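Local coordinates for binding component of ABC transporter (Wolinella succinogenes, PDB 3K4U), which binds lysine between its two lobes and probably serves as the extracellular solute-binding component of an ABC transporter, at residues P87-Q93 against T187-W193; Q93-V97 against N167-M171; G14-F18 against F162-F166; E37-M42 against W205-F209. All blocks are in the same frame, centred on the assembly; numbering follows the deposited sequence.

Interactions 1, 2 and 3 gather round strand 89-98, and interaction 4 lies well apart from the last two. Interaction 1 pairs the start of that strand with strand 189-195 and places Leu-191 about 4 Å from the bound lysine; its centre is about 12 Å from that of interaction 3, which supplies Tyr-15, Phe-162 and Asp-163 to the same pocket. Gly-92 O receives a probable hydrogen bond from Leu-164 N between them. Interaction 2 continues along strand 89-98, its centre about 8 Å from that of interaction 3, where helix 164-175 covers the sheet. Interaction 4 reaches interaction 1 through the Trp-193 ring but stays about 12 Å, nearest atoms, from interaction 3.

Interaction 1: residues P87-Q93 against T187-W193; sequences PYIVVGQ and TYEPLGW
Tyr-88 holds CG between its backbone N and carbonyl carbon (chi1 64°), a turn that brings its ring back beside Trp-193, whose own CG stands anti to the carbonyl carbon (chi1 -53°). NE1 of Trp-193 sits over one face of the Tyr-88 ring, off toward the rim, 3.2 Å from Tyr-88 CD2, while Gly-192 comes up at the ring's edge. The planes are 32° apart, so the two rings meet obliquely. Trimming Tyr-88 to an alanine would probably leave the indole without its ring neighbour and open a gap beside Leu-191 CB and Gly-192.

The backbones form an antiparallel ladder. Tyr-88 N gives to Leu-191 O (2.7 Å). Val-91 and Glu-189 are a hydrogen-bonded pair, with Val-91 N to Glu-189 O at 3.0 Å and Glu-189 N to Val-91 O at 2.9 Å. Between these bonds Val-90 faces Pro-190 as a non-hydrogen-bonded pair, a place that suits an imino acid. On the face shared with Glu-189, Leu-191 CD2 lies against Ile-89 CG2 (3.5 Å) and Val-91 CG2 (3.7 Å). Farther along, Gln-93 N donates to Thr-187 OG1 (3.1 Å).

His-215 of a second subunit brings its ring to Tyr-188, beside strand 189-195. Paired strands running between the lobes are consistent with the hinge of the family, and Leu-191 belongs to the lysine pocket. Helix 218-228 packs on Ile-89 through Tyr-219, Tyr-223 and Phe-227, and Ser-125 of helix 125-133 touches Glu-189.

Interaction 2: residues Q93-V97 against N167-M171; sequences QSLLV and NVAFM
Leu-96 lies over the amide of Asn-167, its CG above the amide plane and 3.2 Å from OD1, while at the nitrogen end ND2 approaches Ser-94 CB. The other flat group, the Phe-170 ring, is met obliquely by Leu-96 CD1 at 3.8 Å. This is a helix packed on a beta sheet within one alpha/beta lobe of the solute-binding fold: helix 164-175 follows strand 159-163 directly and packs alongside strand 93-97, running within 27° of its direction, the short axes 9.6 Å apart.

Leu-96 carries most of the contact. Its CG stands anti to the carbonyl carbon (chi1 -68°), and from there its two methyls part: CD1 meets Phe-170, CD2 meets Asn-167 CB at 3.6 Å and Met-171. Leucine and asparagine side chains slide past each other in opposite directions, so that Leu-96 CD2 lies by Asn-167 CB while its CG and CD1 lie by OD1. His-181 of strand 179-182 touches Ser-94, Leu-96, Asn-167 and Met-171, closing the group from the neighbouring strand. Met-171, present as selenomethionine, is bent at both its second and third torsions, and SE comes to 3.9 Å from Leu-96 CD2.

Interaction 3: residues G14-F18 against F162-F166; sequences GYLPF and FDLPF. With LYS (lysine), chain K.
Tyr-15 reaches Phe-162, Asp-163 and the bound lysine with CG anti to its backbone N (chi1 -179°). Tyr-15 CB passes 4.1 Å from the ligand's NZ. Along one side of the ring, CD1 and CE1 run beside the ligand's aliphatic chain, Tyr-15 CE1 standing 3.6 Å from the ligand's CB. Along the other, CD2 and CE2 both meet Phe-162 CE2, and Phe-166 CB comes to the ring's edge. Phe-162 turns its edge to the Tyr-15 face in an offset edge-to-face pair (planes at 75°), and Phe-18 CD2 lies over the centre of the opposite face. At the tip, OH makes a weak hydrogen bond to Asp-163 OD1, the hydroxyl's position being uncertain. Asp-163 OD1 also accepts a hydrogen bond from the ligand's N (2.7 Å).

Cutting Tyr-15 back to an alanine is likely to open a gap between Phe-18 and Phe-162 and strip the ligand's chain of its aromatic neighbour.

Next along the loop, Leu-16 O receives a CA-H...O contact from Phe-166 CA (3.2 Å). The loop after strand 6-11 thus meets the turn from strand 159-163 into helix 164-175, with helix 145-154 beside Tyr-15 and helix 218-228 beside Pro-165.

Interaction 4: residues E37-M42 against W205-F209; sequences EMAKAM and WLNHF
Met-38 and Phe-209 cross at about a right angle, with Met-38 CG over one face of the phenyl ring, toward its rim. Phe-209 CZ points at the helix backbone as well, 3.6 Å from Met-38 N and 3.7 Å from Met-38 CB, and Glu-37 CB sits at the ring's edge.

Trp-205 is surrounded differently. Its CG stands anti to the backbone N (chi1 -168°), which carries the six-membered ring of the indole up to Met-38, Ala-41 and Met-42. Ala-41 CB lies in the ring plane, at the edge, 4.0 Å from Trp-205 CH2, and Met-38 CG also comes to the edge, 3.7 Å from Trp-205 CZ3. Met-42 approaches from one face: extended beyond CG, it carries SE to 4.7 Å from the centroid of the Trp-205 six-membered ring, a Met-aromatic contact made above the face at a distance. Phe-209 CB covers the opposite face. The end of Leu-206 adds CD1 at 4.2 Å from Met-38 SE. Both methionines are present as selenomethionine.

The contact is thus apolar packing of two helices of one lobe at a wide 113° crossing, their axes 11.7 Å apart. Gln-76 O of a third subunit accepts a bond from Trp-205 NE1. Around the two helices, 30-41 and 200-216, Leu-7 of strand 6-11 touches both methionines, and Trp-193 of strand 189-195 packs on Phe-209 and Met-38.

Interaction 1: residues P87-Q93 against T187-W193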
loop_
_atom_site.group_PDB
_atom_site.type_symbol
_atom_site.label_atom_id
_atom_site.label_comp_id
_atom_site.label_asym_id
_atom_site.label_seq_id
_atom_site.Cartn_x
_atom_site.Cartn_y
_atom_site.Cartn_z
ATOM N N PRO E 87 -0.203 -21.064 -10.943
ATOM C CA PRO E 87 0.381 -21.090 -12.283
ATOM C C PRO E 87 1.793 -20.536 -12.277
ATOM O O PRO E 87 2.127 -19.811 -11.357
ATOM C CB PRO E 87 -0.569 -20.206 -13.078
ATOM C CG PRO E 87 -1.077 -19.297 -12.117
ATOM C CD PRO E 87 -1.221 -20.017 -10.819
ATOM N N TYR E 88 2.632 -20.844 -13.264
ATOM C CA TYR E 88 4.014 -20.418 -13.131
ATOM C C TYR E 88 4.423 -19.407 -14.177
ATOM O O TYR E 88 5.417 -18.677 -14.027
ATOM C CB TYR E 88 4.965 -21.615 -13.074
ATOM C CG TYR E 88 5.012 -22.454 -14.332
ATOM C CD1 TYR E 88 6.012 -22.267 -15.294
ATOM C CD2 TYR E 88 4.043 -23.408 -14.579
ATOM C CE1 TYR E 88 6.051 -23.032 -16.439
ATOM C CE2 TYR E 88 4.061 -24.150 -15.726
ATOM C CZ TYR E 88 5.080 -23.983 -16.653
ATOM O OH TYR E 88 5.094 -24.783 -17.803
ATOM N N ILE E 89 3.628 -19.323 -15.227
ATOM C CA ILE E 89 3.787 -18.265 -16.236
ATOM C C ILE E 89 2.391 -18.078 -16.848
ATOM O O ILE E 89 1.576 -19.001 -16.822
ATOM C CB ILE E 89 4.843 -18.633 -17.288
ATOM C CG1 ILE E 89 4.939 -17.574 -18.371
ATOM C CG2 ILE E 89 4.518 -20.005 -17.925
ATOM C CD1 ILE E 89 6.258 -17.533 -19.007
ATOM N N VAL E 90 2.089 -16.864 -17.317
ATOM C CA VAL E 90 0.767 -16.579 -17.864
ATOM C C VAL E 90 0.963 -16.190 -19.304
ATOM O O VAL E 90 1.838 -15.392 -19.609
ATOM C CB VAL E 90 0.032 -15.477 -17.078
ATOM C CG1 VAL E 90 -1.254 -15.136 -17.742
ATOM C CG2 VAL E 90 -0.263 -15.970 -15.711
ATOM N N VAL E 91 0.139 -16.753 -20.181
ATOM C CA VAL E 91 0.381 -16.691 -21.622
ATOM C C VAL E 91 -0.920 -16.395 -22.343
ATOM O O VAL E 91 -1.992 -16.540 -21.753
ATOM C CB VAL E 91 0.937 -18.051 -22.070
ATOM C CG1 VAL E 91 0.378 -18.490 -23.471
ATOM C CG2 VAL E 91 2.467 -18.047 -21.970
ATOM N N GLY E 92 -0.841 -15.981 -23.603
ATOM C CA GLY E 92 -2.047 -15.862 -24.432
ATOM C C GLY E 92 -1.816 -16.344 -25.851
ATOM O O GLY E 92 -0.674 -16.509 -26.292
ATOM N N GLN E 93 -2.894 -16.593 -26.574
ATOM C CA GLN E 93 -2.746 -16.936 -27.978
ATOM C C GLN E 93 -2.465 -15.736 -28.867
ATOM O O GLN E 93 -3.001 -14.653 -28.653
ATOM C CB GLN E 93 -3.962 -17.699 -28.488
ATOM C CG GLN E 93 -3.651 -19.127 -28.837
ATOM C CD GLN E 93 -3.526 -19.974 -27.627
ATOM O OE1 GLN E 93 -2.517 -19.951 -26.936
ATOM N NE2 GLN E 93 -4.569 -20.728 -27.334
ATOM N N THR E 187 -6.290 -14.701 -25.404
ATOM C CA THR E 187 -6.879 -15.503 -24.353
ATOM C C THR E 187 -6.205 -15.177 -23.035
ATOM O O THR E 187 -5.260 -14.383 -22.981
ATOM C CB THR E 187 -6.824 -17.037 -24.657
ATOM O OG1 THR E 187 -5.586 -17.392 -25.311
ATOM C CG2 THR E 187 -8.015 -17.476 -25.520
ATOM N N TYR E 188 -6.703 -15.757 -21.956
ATOM C CA TYR E 188 -6.023 -15.620 -20.685
ATOM C C TYR E 188 -5.708 -17.018 -20.272
ATOM O O TYR E 188 -6.623 -17.783 -19.906
ATOM C CB TYR E 188 -6.888 -14.932 -19.630
ATOM C CG TYR E 188 -6.158 -14.829 -18.336
ATOM C CD1 TYR E 188 -5.233 -13.800 -18.116
ATOM C CD2 TYR E 188 -6.348 -15.775 -17.337
ATOM C CE1 TYR E 188 -4.525 -13.713 -16.911
ATOM C CE2 TYR E 188 -5.644 -15.712 -16.151
ATOM C CZ TYR E 188 -4.743 -14.681 -15.937
ATOM O OH TYR E 188 -4.073 -14.620 -14.723
ATOM N N GLU E 189 -4.422 -17.369 -20.363
ATOM C CA GLU E 189 -4.041 -18.775 -20.242
ATOM C C GLU E 189 -2.964 -19.026 -19.252
ATOM O O GLU E 189 -1.800 -19.019 -19.589
ATOM C CB GLU E 189 -3.744 -19.411 -21.597
ATOM C CG GLU E 189 -5.033 -19.786 -22.333
ATOM C CD GLU E 189 -4.797 -20.179 -23.768
ATOM O OE1 GLU E 189 -5.761 -20.179 -24.561
ATOM O OE2 GLU E 189 -3.644 -20.506 -24.107
ATOM N N PRO E 190 -3.354 -19.209 -17.996
ATOM C CA PRO E 190 -2.429 -19.539 -16.940
ATOM C C PRO E 190 -1.878 -20.938 -17.120
ATOM O O PRO E 190 -2.621 -21.894 -17.405
ATOM C CB PRO E 190 -3.301 -19.494 -15.691
ATOM C CG PRO E 190 -4.645 -19.712 -16.172
ATOM C CD PRO E 190 -4.725 -19.046 -17.502
ATOM N N LEU E 191 -0.583 -21.065 -16.932
ATOM C CA LEU E 191 0.094 -22.297 -17.192
ATOM C C LEU E 191 0.497 -22.891 -15.831
ATOM O O LEU E 191 1.076 -22.175 -14.991
ATOM C CB LEU E 191 1.300 -21.970 -18.075
ATOM C CG LEU E 191 1.269 -22.198 -19.595
ATOM C CD1 LEU E 191 -0.082 -22.100 -20.291
ATOM C CD2 LEU E 191 2.253 -21.337 -20.271
ATOM N N GLY E 192 0.191 -24.167 -15.588
ATOM C CA GLY E 192 0.562 -24.790 -14.326
ATOM C C GLY E 192 1.072 -26.222 -14.474
ATOM O O GLY E 192 0.839 -26.854 -15.515
ATOM N N TRP E 193 1.765 -26.731 -13.453
ATOM C CA TRP E 193 2.274 -28.079 -13.480
ATOM C C TRP E 193 1.115 -28.868 -12.976
ATOM O O TRP E 193 0.526 -28.472 -11.966
ATOM C CB TRP E 193 3.458 -28.304 -12.504
ATOM C CG TRP E 193 4.531 -27.323 -12.686
ATOM C CD1 TRP E 193 4.953 -26.799 -13.868
ATOM C CD2 TRP E 193 5.284 -26.670 -11.656
ATOM N NE1 TRP E 193 5.944 -25.869 -13.635
ATOM C CE2 TRP E 193 6.156 -25.774 -12.286
ATOM C CE3 TRP E 193 5.275 -26.736 -10.258
ATOM C CZ2 TRP E 193 7.020 -24.951 -11.576
ATOM C CZ3 TRP E 193 6.160 -25.933 -9.549
ATOM C CH2 TRP E 193 7.029 -25.062 -10.212
#

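Interaction 2: residues Q93-V97 against N167-M171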
loop_
_atom_site.group_PDB
_atom_site.type_symbol
_atom_site.label_atom_id
_atom_site.label_comp_id
_atom_site.label_asym_id
_atom_site.label_seq_id
_atom_site.Cartn_x
_atom_site.Cartn_y
_atom_site.Cartn_z
ATOM N N GLN E 93 -2.894 -16.593 -26.574
ATOM C CA GLN E 93 -2.746 -16.936 -27.978
ATOM C C GLN E 93 -2.465 -15.736 -28.867
ATOM O O GLN E 93 -3.001 -14.653 -28.653
ATOM C CB GLN E 93 -3.962 -17.699 -28.488
ATOM C CG GLN E 93 -3.651 -19.127 -28.837
ATOM C CD GLN E 93 -3.526 -19.974 -27.627
ATOM O OE1 GLN E 93 -2.517 -19.951 -26.936
ATOM N NE2 GLN E 93 -4.569 -20.728 -27.334
ATOM N N SER E 94 -1.601 -15.941 -29.846
ATOM C CA SER E 94 -1.229 -14.920 -30.793
ATOM C C SER E 94 -1.352 -15.496 -32.183
ATOM O O SER E 94 -1.729 -16.652 -32.356
ATOM C CB SER E 94 0.211 -14.508 -30.571
ATOM O OG SER E 94 0.294 -13.292 -29.874
ATOM N N LEU E 95 -1.050 -14.667 -33.178
ATOM C CA LEU E 95 -1.162 -15.046 -34.571
ATOM C C LEU E 95 0.161 -14.853 -35.334
ATOM O O LEU E 95 0.857 -13.837 -35.169
ATOM C CB LEU E 95 -2.310 -14.290 -35.227
ATOM C CG LEU E 95 -3.678 -14.314 -34.525
ATOM C CD1 LEU E 95 -4.690 -13.509 -35.313
ATOM C CD2 LEU E 95 -4.203 -15.736 -34.297
ATOM N N LEU E 96 0.524 -15.851 -36.137
ATOM C CA LEU E 96 1.578 -15.662 -37.111
ATOM C C LEU E 96 0.923 -15.670 -38.483
ATOM O O LEU E 96 0.195 -16.610 -38.797
ATOM C CB LEU E 96 2.636 -16.756 -37.002
ATOM C CG LEU E 96 3.545 -16.844 -35.773
ATOM C CD1 LEU E 96 4.575 -17.949 -36.013
ATOM C CD2 LEU E 96 4.225 -15.515 -35.440
ATOM N N VAL E 97 1.167 -14.622 -39.283
ATOM C CA VAL E 97 0.535 -14.456 -40.619
ATOM C C VAL E 97 1.578 -14.340 -41.736
ATOM O O VAL E 97 2.744 -14.040 -41.474
ATOM C CB VAL E 97 -0.455 -13.218 -40.647
ATOM C CG1 VAL E 97 -1.390 -13.221 -39.418
ATOM C CG2 VAL E 97 0.294 -11.877 -40.733
ATOM N N ASN E 167 5.301 -18.247 -30.714
ATOM C CA ASN E 167 5.459 -17.338 -31.829
ATOM C C ASN E 167 6.715 -16.496 -31.781
ATOM O O ASN E 167 7.436 -16.384 -32.766
ATOM C CB ASN E 167 4.222 -16.473 -31.967
ATOM C CG ASN E 167 2.996 -17.284 -32.272
ATOM O OD1 ASN E 167 3.052 -18.278 -33.011
ATOM N ND2 ASN E 167 1.870 -16.875 -31.705
ATOM N N VAL E 168 7.028 -15.908 -30.643
ATOM C CA VAL E 168 8.258 -15.107 -30.675
ATOM C C VAL E 168 9.519 -15.951 -30.897
ATOM O O VAL E 168 10.408 -15.535 -31.599
ATOM C CB VAL E 168 8.371 -13.998 -29.569
ATOM C CG1 VAL E 168 7.302 -14.091 -28.582
ATOM C CG2 VAL E 168 9.702 -14.018 -28.905
ATOM N N ALA E 169 9.571 -17.154 -30.340
ATOM C CA ALA E 169 10.727 -18.026 -30.545
ATOM C C ALA E 169 10.776 -18.501 -31.993
ATOM O O ALA E 169 11.843 -18.610 -32.600
ATOM C CB ALA E 169 10.687 -19.187 -29.598
ATOM N N PHE E 170 9.607 -18.760 -32.558
ATOM C CA PHE E 170 9.554 -19.122 -33.957
ATOM C C PHE E 170 9.935 -17.975 -34.892
ATOM O O PHE E 170 10.635 -18.194 -35.875
ATOM C CB PHE E 170 8.182 -19.666 -34.303
ATOM C CG PHE E 170 8.108 -20.308 -35.654
ATOM C CD1 PHE E 170 8.217 -21.688 -35.785
ATOM C CD2 PHE E 170 7.886 -19.537 -36.786
ATOM C CE1 PHE E 170 8.118 -22.290 -37.019
ATOM C CE2 PHE E 170 7.793 -20.113 -38.022
ATOM C CZ PHE E 170 7.908 -21.498 -38.146
HETATM N N MSE E 171 9.469 -16.765 -34.589
HETATM C CA MSE E 171 9.816 -15.576 -35.357
HETATM C C MSE E 171 11.304 -15.378 -35.417
HETATM O O MSE E 171 11.822 -14.912 -36.418
HETATM C CB MSE E 171 9.184 -14.323 -34.749
HETATM C CG MSE E 171 7.735 -14.074 -35.145
HETATM SE SE MSE E 171 7.447 -14.150 -37.083
HETATM C CE MSE E 171 8.495 -12.574 -37.624
#

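Interaction 3: residues G14-F18 against F162-F166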
loop_
_atom_site.group_PDB
_atom_site.type_symbol
_atom_site.label_atom_id
_atom_site.label_comp_id
_atom_site.label_asym_id
_atom_site.label_seq_id
_atom_site.Cartn_x
_atom_site.Cartn_y
_atom_site.Cartn_z
ATOM N N GLY E 14 8.666 -29.720 -28.375
ATOM C CA GLY E 14 8.286 -29.039 -29.600
ATOM C C GLY E 14 7.352 -27.859 -29.423
ATOM O O GLY E 14 7.000 -27.230 -30.410
ATOM N N TYR E 15 6.947 -27.589 -28.177
ATOM C CA TYR E 15 6.407 -26.312 -27.775
ATOM C C TYR E 15 7.575 -25.452 -27.367
ATOM O O TYR E 15 7.891 -25.366 -26.183
ATOM C CB TYR E 15 5.480 -26.500 -26.574
ATOM C CG TYR E 15 4.798 -25.256 -26.039
ATOM C CD1 TYR E 15 4.118 -25.301 -24.825
ATOM C CD2 TYR E 15 4.818 -24.041 -26.735
ATOM C CE1 TYR E 15 3.464 -24.197 -24.322
ATOM C CE2 TYR E 15 4.171 -22.913 -26.226
ATOM C CZ TYR E 15 3.503 -23.005 -25.024
ATOM O OH TYR E 15 2.867 -21.906 -24.502
ATOM N N LEU E 16 8.229 -24.843 -28.359
ATOM C CA LEU E 16 9.276 -23.832 -28.152
ATOM C C LEU E 16 8.792 -22.622 -27.337
ATOM O O LEU E 16 7.690 -22.139 -27.588
ATOM C CB LEU E 16 9.715 -23.324 -29.528
ATOM C CG LEU E 16 10.889 -23.941 -30.306
ATOM C CD1 LEU E 16 11.137 -25.433 -30.022
ATOM C CD2 LEU E 16 10.623 -23.738 -31.771
ATOM N N PRO E 17 9.586 -22.128 -26.360
ATOM C CA PRO E 17 10.863 -22.562 -25.770
ATOM C C PRO E 17 10.700 -23.319 -24.441
ATOM O O PRO E 17 11.601 -23.288 -23.601
ATOM C CB PRO E 17 11.536 -21.238 -25.458
ATOM C CG PRO E 17 10.392 -20.402 -24.935
ATOM C CD PRO E 17 9.189 -20.813 -25.805
ATOM N N PHE E 18 9.567 -23.989 -24.247
ATOM C CA PHE E 18 9.368 -24.757 -23.044
ATOM C C PHE E 18 10.084 -26.118 -23.129
ATOM O O PHE E 18 10.739 -26.560 -22.173
ATOM C CB PHE E 18 7.883 -24.955 -22.835
ATOM C CG PHE E 18 7.148 -23.719 -22.398
ATOM C CD1 PHE E 18 6.804 -23.531 -21.073
ATOM C CD2 PHE E 18 6.752 -22.771 -23.314
ATOM C CE1 PHE E 18 6.116 -22.389 -20.664
ATOM C CE2 PHE E 18 6.064 -21.631 -22.910
ATOM C CZ PHE E 18 5.747 -21.448 -21.573
ATOM N N PHE E 162 -1.439 -19.867 -31.794
ATOM C CA PHE E 162 -0.813 -20.654 -30.749
ATOM C C PHE E 162 -0.367 -19.727 -29.633
ATOM O O PHE E 162 -0.345 -18.515 -29.810
ATOM C CB PHE E 162 0.401 -21.404 -31.327
ATOM C CG PHE E 162 0.727 -22.656 -30.593
ATOM C CD1 PHE E 162 0.110 -23.856 -30.937
ATOM C CD2 PHE E 162 1.642 -22.644 -29.558
ATOM C CE1 PHE E 162 0.392 -25.018 -30.227
ATOM C CE2 PHE E 162 1.928 -23.795 -28.852
ATOM C CZ PHE E 162 1.306 -24.987 -29.187
ATOM N N ASP E 163 -0.018 -20.324 -28.496
ATOM C CA ASP E 163 0.605 -19.638 -27.396
ATOM C C ASP E 163 1.676 -18.680 -27.896
ATOM O O ASP E 163 2.535 -19.031 -28.711
ATOM C CB ASP E 163 1.197 -20.631 -26.392
ATOM C CG ASP E 163 0.140 -21.553 -25.759
ATOM O OD1 ASP E 163 0.330 -22.025 -24.599
ATOM O OD2 ASP E 163 -0.873 -21.819 -26.426
ATOM N N LEU E 164 1.590 -17.450 -27.384
ATOM C CA LEU E 164 2.429 -16.335 -27.807
ATOM C C LEU E 164 3.931 -16.573 -27.661
ATOM O O LEU E 164 4.710 -16.102 -28.491
ATOM C CB LEU E 164 2.032 -15.074 -27.034
ATOM C CG LEU E 164 2.701 -13.760 -27.399
ATOM C CD1 LEU E 164 1.676 -12.701 -27.232
ATOM C CD2 LEU E 164 3.892 -13.490 -26.511
ATOM N N PRO E 165 4.352 -17.279 -26.595
ATOM C CA PRO E 165 5.804 -17.411 -26.455
ATOM C C PRO E 165 6.385 -18.335 -27.492
ATOM O O PRO E 165 7.544 -18.189 -27.852
ATOM C CB PRO E 165 5.980 -17.941 -25.041
ATOM C CG PRO E 165 4.674 -17.515 -24.325
ATOM C CD PRO E 165 3.645 -17.706 -25.379
ATOM N N PHE E 166 5.559 -19.222 -28.027
ATOM C CA PHE E 166 5.956 -20.010 -29.195
ATOM C C PHE E 166 6.244 -19.124 -30.393
ATOM O O PHE E 166 7.319 -19.222 -31.007
ATOM C CB PHE E 166 4.903 -21.052 -29.551
ATOM C CG PHE E 166 5.227 -21.860 -30.785
ATOM C CD1 PHE E 166 5.738 -23.149 -30.675
ATOM C CD2 PHE E 166 4.975 -21.344 -32.063
ATOM C CE1 PHE E 166 6.023 -23.902 -31.807
ATOM C CE2 PHE E 166 5.255 -22.100 -33.212
ATOM C CZ PHE E 166 5.784 -23.378 -33.080
HETATM N N LYS K . -0.845 -24.198 -23.551
HETATM C CA LYS K . -1.006 -25.219 -24.566
HETATM C C LYS K . -2.053 -26.192 -24.073
HETATM O O LYS K . -2.165 -26.397 -22.867
HETATM C CB LYS K . 0.319 -25.965 -24.783
HETATM C CG LYS K . 0.443 -26.668 -26.114
HETATM C CD LYS K . 1.234 -27.920 -25.968
HETATM C CE LYS K . 1.699 -28.486 -27.315
HETATM N NZ LYS K . 2.746 -29.530 -27.163
HETATM O OXT LYS K . -2.793 -26.789 -24.852
#

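Interaction 4: residues E37-M42 against W205-F209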
loop_
_atom_site.group_PDB
_atom_site.type_symbol
_atom_site.label_atom_id
_atom_site.label_comp_id
_atom_site.label_asym_id
_atom_site.label_seq_id
_atom_site.Cartn_x
_atom_site.Cartn_y
_atom_site.Cartn_z
ATOM N N GLU E 37 15.737 -28.009 -11.628
ATOM C CA GLU E 37 15.804 -27.313 -10.312
ATOM C C GLU E 37 14.980 -28.035 -9.264
ATOM O O GLU E 37 15.437 -28.307 -8.164
ATOM C CB GLU E 37 15.295 -25.858 -10.391
ATOM C CG GLU E 37 16.264 -24.841 -11.021
ATOM C CD GLU E 37 17.523 -24.593 -10.186
ATOM O OE1 GLU E 37 17.470 -24.705 -8.929
ATOM O OE2 GLU E 37 18.575 -24.290 -10.785
HETATM N N MSE E 38 13.740 -28.315 -9.634
HETATM C CA MSE E 38 12.844 -29.006 -8.782
HETATM C C MSE E 38 13.465 -30.317 -8.310
HETATM O O MSE E 38 13.392 -30.641 -7.128
HETATM C CB MSE E 38 11.553 -29.219 -9.533
HETATM C CG MSE E 38 10.482 -29.782 -8.690
HETATM SE SE MSE E 38 8.934 -30.354 -9.709
HETATM C CE MSE E 38 8.468 -28.639 -10.551
ATOM N N ALA E 39 14.103 -31.072 -9.201
ATOM C CA ALA E 39 14.624 -32.381 -8.768
ATOM C C ALA E 39 15.772 -32.262 -7.770
ATOM O O ALA E 39 15.820 -33.014 -6.788
ATOM C CB ALA E 39 14.994 -33.235 -9.933
ATOM N N LYS E 40 16.680 -31.316 -8.013
ATOM C CA LYS E 40 17.762 -30.964 -7.063
ATOM C C LYS E 40 17.199 -30.607 -5.681
ATOM O O LYS E 40 17.567 -31.213 -4.676
ATOM C CB LYS E 40 18.579 -29.788 -7.605
ATOM C CG LYS E 40 20.074 -29.979 -7.700
ATOM C CD LYS E 40 20.802 -29.216 -6.598
ATOM C CE LYS E 40 21.352 -30.154 -5.483
ATOM N NZ LYS E 40 22.727 -30.737 -5.800
ATOM N N ALA E 41 16.288 -29.640 -5.639
ATOM C CA ALA E 41 15.628 -29.230 -4.399
ATOM C C ALA E 41 15.016 -30.391 -3.588
ATOM O O ALA E 41 15.063 -30.387 -2.351
ATOM C CB ALA E 41 14.582 -28.159 -4.702
HETATM N N MSE E 42 14.447 -31.372 -4.279
HETATM C CA MSE E 42 13.955 -32.591 -3.619
HETATM C C MSE E 42 15.046 -33.637 -3.348
HETATM O O MSE E 42 14.738 -34.679 -2.759
HETATM C CB MSE E 42 12.866 -33.305 -4.429
HETATM C CG MSE E 42 11.834 -32.442 -5.094
HETATM SE SE MSE E 42 10.517 -33.631 -5.911
HETATM C CE MSE E 42 9.645 -32.432 -7.143
ATOM N N TRP E 205 4.228 -28.687 -1.351
ATOM C CA TRP E 205 5.667 -28.603 -1.666
ATOM C C TRP E 205 5.911 -27.815 -2.921
ATOM O O TRP E 205 6.766 -26.927 -2.953
ATOM C CB TRP E 205 6.314 -29.973 -1.794
ATOM C CG TRP E 205 7.810 -29.862 -1.815
ATOM C CD1 TRP E 205 8.623 -29.914 -0.746
ATOM C CD2 TRP E 205 8.647 -29.656 -2.956
ATOM N NE1 TRP E 205 9.927 -29.717 -1.143
ATOM C CE2 TRP E 205 9.957 -29.588 -2.505
ATOM C CE3 TRP E 205 8.402 -29.521 -4.328
ATOM C CZ2 TRP E 205 11.037 -29.371 -3.358
ATOM C CZ3 TRP E 205 9.478 -29.333 -5.198
ATOM C CH2 TRP E 205 10.781 -29.241 -4.703
ATOM N N LEU E 206 5.161 -28.118 -3.963
ATOM C CA LEU E 206 5.359 -27.414 -5.215
ATOM C C LEU E 206 5.095 -25.920 -5.115
ATOM O O LEU E 206 5.906 -25.118 -5.574
ATOM C CB LEU E 206 4.478 -27.993 -6.298
ATOM C CG LEU E 206 4.844 -29.295 -6.985
ATOM C CD1 LEU E 206 6.239 -29.617 -6.611
ATOM C CD2 LEU E 206 3.907 -30.312 -6.507
ATOM N N ASN E 207 3.957 -25.551 -4.513
ATOM C CA ASN E 207 3.563 -24.142 -4.358
ATOM C C ASN E 207 4.654 -23.362 -3.636
ATOM O O ASN E 207 5.008 -22.249 -4.038
ATOM C CB ASN E 207 2.261 -24.065 -3.592
ATOM C CG ASN E 207 1.038 -24.327 -4.470
ATOM O OD1 ASN E 207 1.081 -24.173 -5.687
ATOM N ND2 ASN E 207 -0.058 -24.720 -3.849
ATOM N N HIS E 208 5.246 -23.962 -2.610
ATOM C CA HIS E 208 6.315 -23.263 -1.925
ATOM C C HIS E 208 7.643 -23.242 -2.711
ATOM O O HIS E 208 8.425 -22.301 -2.563
ATOM C CB HIS E 208 6.535 -23.835 -0.535
ATOM C CG HIS E 208 5.518 -23.395 0.454
ATOM N ND1 HIS E 208 4.657 -24.275 1.068
ATOM C CD2 HIS E 208 5.213 -22.160 0.934
ATOM C CE1 HIS E 208 3.872 -23.598 1.894
ATOM N NE2 HIS E 208 4.187 -22.315 1.829
ATOM N N PHE E 209 7.882 -24.269 -3.535
ATOM C CA PHE E 209 9.052 -24.313 -4.424
ATOM C C PHE E 209 8.907 -23.243 -5.484
ATOM O O PHE E 209 9.880 -22.536 -5.803
ATOM C CB PHE E 209 9.244 -25.718 -5.062
ATOM C CG PHE E 209 10.087 -25.706 -6.314
ATOM C CD1 PHE E 209 11.469 -25.613 -6.241
ATOM C CD2 PHE E 209 9.496 -25.775 -7.556
ATOM C CE1 PHE E 209 12.259 -25.558 -7.404
ATOM C CE2 PHE E 209 10.293 -25.725 -8.728
ATOM C CZ PHE E 209 11.672 -25.603 -8.640
#